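Local coordinates for FBP protein (PDB 5OEZ) that probably hydrolyses fructose 1,6-bisphosphate to fructose 6-phosphate and phosphate, a magnesium-dependent step of gluconeogenesis, and works as a homotetramer with a nucleotide-binding allosteric site, at residues L30-V41 with A80-V91. Residues are numbered along the deposited sequence; the frame is centred on the assembly and turned at random.
Sequences LLMMAIQTSVKV and AFKAYLLSSTSV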
loop_
_atom_site.group_PDB
_atom_site.type_symbol
_atom_site.label_atom_id
_atom_site.label_comp_id
_atom_site.label_asym_id
_atom_site.label_seq_id
_atom_site.Cartn_x
_atom_site.Cartn_y
_atom_site.Cartn_z
ATOM N N LEU C 30 7.192 -3.814 -24.849
ATOM C CA LEU C 30 8.006 -4.590 -23.919
ATOM C C LEU C 30 9.040 -3.710 -23.235
ATOM O O LEU C 30 9.260 -3.847 -22.030
ATOM C CB LEU C 30 8.670 -5.790 -24.603
ATOM C CG LEU C 30 7.764 -6.858 -25.233
ATOM C CD1 LEU C 30 8.582 -8.079 -25.637
ATOM C CD2 LEU C 30 6.630 -7.264 -24.313
ATOM N N LEU C 31 9.654 -2.792 -23.988
ATOM C CA LEU C 31 10.583 -1.829 -23.399
ATOM C C LEU C 31 9.917 -0.999 -22.286
ATOM O O LEU C 31 10.458 -0.859 -21.200
ATOM C CB LEU C 31 11.143 -0.893 -24.469
ATOM C CG LEU C 31 12.189 0.126 -24.010
ATOM C CD1 LEU C 31 13.511 -0.584 -23.789
ATOM C CD2 LEU C 31 12.363 1.222 -25.050
ATOM N N MET C 32 8.753 -0.440 -22.576
ATOM C CA MET C 32 8.050 0.377 -21.599
ATOM C C MET C 32 7.550 -0.417 -20.401
ATOM O O MET C 32 7.468 0.142 -19.317
ATOM C CB MET C 32 6.925 1.193 -22.243
ATOM C CG MET C 32 7.429 2.276 -23.196
ATOM S SD MET C 32 8.713 3.343 -22.502
ATOM C CE MET C 32 8.006 3.858 -20.918
ATOM N N MET C 33 7.233 -1.702 -20.586
ATOM C CA MET C 33 6.945 -2.578 -19.441
ATOM C C MET C 33 8.131 -2.674 -18.525
ATOM O O MET C 33 7.988 -2.603 -17.295
ATOM C CB MET C 33 6.625 -4.011 -19.858
ATOM C CG MET C 33 5.220 -4.469 -19.590
ATOM S SD MET C 33 4.249 -4.544 -21.096
ATOM C CE MET C 33 4.975 -5.714 -22.219
ATOM N N ALA C 34 9.297 -2.918 -19.123
ATOM C CA ALA C 34 10.524 -3.053 -18.352
ATOM C C ALA C 34 10.849 -1.762 -17.561
ATOM O O ALA C 34 11.255 -1.829 -16.393
ATOM C CB ALA C 34 11.668 -3.450 -19.262
ATOM N N ILE C 35 10.639 -0.607 -18.187
ATOM C CA ILE C 35 10.875 0.686 -17.536
ATOM C C ILE C 35 9.895 0.936 -16.389
ATOM O O ILE C 35 10.285 1.430 -15.323
ATOM C CB ILE C 35 10.848 1.843 -18.561
ATOM C CG1 ILE C 35 12.091 1.751 -19.464
ATOM C CG2 ILE C 35 10.843 3.202 -17.871
ATOM C CD1 ILE C 35 12.143 2.747 -20.601
ATOM N N GLN C 36 8.620 0.636 -16.617
ATOM C CA GLN C 36 7.616 0.774 -15.565
ATOM C C GLN C 36 7.967 -0.081 -14.361
ATOM O O GLN C 36 7.878 0.390 -13.229
ATOM C CB GLN C 36 6.247 0.363 -16.059
ATOM C CG GLN C 36 5.598 1.362 -16.981
ATOM C CD GLN C 36 4.262 0.834 -17.457
ATOM O OE1 GLN C 36 3.277 0.892 -16.725
ATOM N NE2 GLN C 36 4.223 0.308 -18.685
ATOM N N THR C 37 8.370 -1.325 -14.609
ATOM C CA THR C 37 8.730 -2.221 -13.525
ATOM C C THR C 37 9.893 -1.671 -12.736
ATOM O O THR C 37 9.887 -1.710 -11.482
ATOM C CB THR C 37 9.063 -3.642 -14.038
ATOM O OG1 THR C 37 7.943 -4.148 -14.758
ATOM C CG2 THR C 37 9.341 -4.583 -12.882
ATOM N N SER C 38 10.893 -1.157 -13.462
ATOM C CA SER C 38 12.099 -0.581 -12.834
ATOM C C SER C 38 11.735 0.586 -11.932
ATOM O O SER C 38 12.231 0.700 -10.810
ATOM C CB SER C 38 13.099 -0.106 -13.895
ATOM O OG SER C 38 13.469 -1.165 -14.757
ATOM N N VAL C 39 10.861 1.444 -12.443
ATOM C CA VAL C 39 10.432 2.634 -11.713
ATOM C C VAL C 39 9.714 2.255 -10.418
ATOM O O VAL C 39 9.949 2.878 -9.380
ATOM C CB VAL C 39 9.596 3.570 -12.607
ATOM C CG1 VAL C 39 8.962 4.704 -11.812
ATOM C CG2 VAL C 39 10.494 4.188 -13.683
ATOM N N LYS C 40 8.880 1.226 -10.480
ATOM C CA LYS C 40 8.130 0.792 -9.303
ATOM C C LYS C 40 9.023 0.176 -8.247
ATOM O O LYS C 40 8.790 0.363 -7.052
ATOM C CB LYS C 40 7.021 -0.172 -9.704
ATOM C CG LYS C 40 5.931 0.539 -10.471
ATOM C CD LYS C 40 4.736 -0.322 -10.803
ATOM C CE LYS C 40 5.077 -1.427 -11.774
ATOM N NZ LYS C 40 3.965 -2.410 -11.741
ATOM N N VAL C 41 10.023 -0.580 -8.687
ATOM C CA VAL C 41 10.989 -1.171 -7.778
ATOM C C VAL C 41 11.794 -0.084 -7.063
ATOM O O VAL C 41 12.021 -0.159 -5.854
ATOM C CB VAL C 41 11.926 -2.164 -8.515
ATOM C CG1 VAL C 41 13.119 -2.560 -7.646
ATOM C CG2 VAL C 41 11.147 -3.410 -8.909
ATOM N N ALA C 80 18.380 -2.635 -11.051
ATOM C CA ALA C 80 16.991 -2.830 -11.452
ATOM C C ALA C 80 16.778 -2.508 -12.916
ATOM O O ALA C 80 16.317 -3.357 -13.686
ATOM C CB ALA C 80 16.075 -1.974 -10.598
ATOM N N PHE C 81 17.146 -1.295 -13.311
ATOM C CA PHE C 81 17.046 -0.898 -14.721
ATOM C C PHE C 81 17.724 -1.890 -15.661
ATOM O O PHE C 81 17.140 -2.269 -16.670
ATOM C CB PHE C 81 17.600 0.497 -14.960
ATOM C CG PHE C 81 16.559 1.579 -14.932
ATOM C CD1 PHE C 81 15.747 1.791 -16.025
ATOM C CD2 PHE C 81 16.419 2.407 -13.821
ATOM C CE1 PHE C 81 14.787 2.793 -16.013
ATOM C CE2 PHE C 81 15.472 3.416 -13.801
ATOM C CZ PHE C 81 14.652 3.611 -14.900
ATOM N N LYS C 82 18.929 -2.319 -15.322
ATOM C CA LYS C 82 19.675 -3.229 -16.192
ATOM C C LYS C 82 19.037 -4.590 -16.291
ATOM O O LYS C 82 18.979 -5.165 -17.377
ATOM C CB LYS C 82 21.129 -3.389 -15.736
ATOM C CG LYS C 82 21.951 -2.130 -15.882
ATOM C CD LYS C 82 23.448 -2.329 -15.637
ATOM C CE LYS C 82 23.820 -3.291 -14.524
ATOM N NZ LYS C 82 25.291 -3.196 -14.316
ATOM N N ALA C 83 18.576 -5.116 -15.158
ATOM C CA ALA C 83 18.021 -6.466 -15.124
ATOM C C ALA C 83 16.742 -6.561 -15.944
ATOM O O ALA C 83 16.587 -7.465 -16.774
ATOM C CB ALA C 83 17.764 -6.899 -13.698
ATOM N N TYR C 84 15.847 -5.604 -15.743
ATOM C CA TYR C 84 14.584 -5.611 -16.443
ATOM C C TYR C 84 14.722 -5.245 -17.923
ATOM O O TYR C 84 14.043 -5.837 -18.760
ATOM C CB TYR C 84 13.549 -4.730 -15.705
ATOM C CG TYR C 84 13.192 -5.289 -14.329
ATOM C CD1 TYR C 84 12.614 -6.549 -14.201
ATOM C CD2 TYR C 84 13.454 -4.571 -13.156
ATOM C CE1 TYR C 84 12.316 -7.076 -12.952
ATOM C CE2 TYR C 84 13.151 -5.089 -11.904
ATOM C CZ TYR C 84 12.575 -6.337 -11.810
ATOM O OH TYR C 84 12.275 -6.868 -10.586
ATOM N N LEU C 85 15.596 -4.294 -18.259
ATOM C CA LEU C 85 15.792 -3.902 -19.667
ATOM C C LEU C 85 16.445 -5.010 -20.477
ATOM O O LEU C 85 16.000 -5.296 -21.579
ATOM C CB LEU C 85 16.601 -2.611 -19.801
ATOM C CG LEU C 85 15.896 -1.317 -19.392
ATOM C CD1 LEU C 85 16.898 -0.186 -19.252
ATOM C CD2 LEU C 85 14.816 -0.941 -20.390
ATOM N N LEU C 86 17.477 -5.642 -19.934
ATOM C CA LEU C 86 18.152 -6.734 -20.642
ATOM C C LEU C 86 17.241 -7.944 -20.870
ATOM O O LEU C 86 17.338 -8.586 -21.907
ATOM C CB LEU C 86 19.449 -7.143 -19.927
ATOM C CG LEU C 86 20.591 -6.107 -19.982
ATOM C CD1 LEU C 86 21.743 -6.517 -19.063
ATOM C CD2 LEU C 86 21.100 -5.879 -21.404
ATOM N N SER C 87 16.350 -8.232 -19.921
ATOM C CA SER C 87 15.421 -9.354 -20.063
ATOM C C SER C 87 14.193 -9.021 -20.905
ATOM O O SER C 87 13.407 -9.908 -21.202
ATOM C CB SER C 87 14.999 -9.904 -18.683
ATOM O OG SER C 87 14.058 -9.051 -18.031
ATOM N N SER C 88 13.999 -7.759 -21.276
ATOM C CA SER C 88 12.836 -7.378 -22.081
ATOM C C SER C 88 12.813 -7.973 -23.501
ATOM O O SER C 88 11.735 -8.059 -24.096
ATOM C CB SER C 88 12.713 -5.847 -22.170
ATOM O OG SER C 88 13.761 -5.255 -22.939
ATOM N N THR C 89 13.991 -8.340 -24.028
ATOM C CA THR C 89 14.230 -8.677 -25.438
ATOM C C THR C 89 14.179 -7.478 -26.396
ATOM O O THR C 89 14.291 -7.653 -27.607
ATOM C CB THR C 89 13.289 -9.787 -25.995
ATOM O OG1 THR C 89 11.983 -9.244 -26.256
ATOM C CG2 THR C 89 13.209 -10.986 -25.044
ATOM N N SER C 90 14.057 -6.269 -25.873
ATOM C CA SER C 90 13.882 -5.078 -26.712
ATOM C C SER C 90 15.163 -4.283 -26.980
ATOM O O SER C 90 15.170 -3.439 -27.875
ATOM C CB SER C 90 12.832 -4.148 -26.083
ATOM O OG SER C 90 11.545 -4.711 -26.250
ATOM N N VAL C 91 16.215 -4.493 -26.193
ATOM C CA VAL C 91 17.387 -3.614 -26.263
ATOM C C VAL C 91 18.562 -4.302 -26.940
ATOM O O VAL C 91 18.816 -5.488 -26.727
ATOM C CB VAL C 91 17.804 -3.043 -24.884
ATOM C CG1 VAL C 91 16.582 -2.601 -24.095
ATOM C CG2 VAL C 91 18.624 -4.032 -24.082
#
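Y84 drops as a knob into a hole formed by A34, T37, S38 and V41, joining two nearly antiparallel helices (158°, axes 8.5 Å apart) that lie side by side against the large mixed sheet of the N-terminal domain of a class 1 fructose-1,6-bisphosphatase. No hydrogen bond crosses between the segments, which meet by aromatic and apolar contacts.

Two CH-pi contacts lie toward the C-terminal end of 30-41. T37 CG2 stands over the centre of the Y84 ring, 3.8 Å from its centroid, while V41 CG2 approaches the same ring obliquely. The T37 methyl reaches that face because CG2 lies trans to the backbone N. S38 CB sits likewise over the F81 ring, 3.8 Å from its centroid. At the hydroxyl end of Y84, OH bonds the backbone O of P9 of the second subunit, so this helix pair also faces the subunit interface.

Small residues permit the close approach: A34 CB comes within 3.4 Å of Y84 O and also rests on S88 CB. Beside it, L85 CD2 lies 3.7 Å from L31 CD1 and also packs on I35 CG1; L31 CD1 in turn meets V91 CG1, where the chain enters strand 91-96. I35 and L85 both continue onto I115 of the sheet.

Several polar groups bond within their own segment, others beyond it. T89, with positive phi, turns the chain after the helix, and S88 OG accepts from S90 N in an ST turn while donating to L85 O. S90 OG, packed against L30 CB, bonds the backbone O of D27, a residue of the AMP site. Within helix 30-41, A34 O takes S38 N and S38 OG (2.8 Å) from opposite faces of its carbonyl plane.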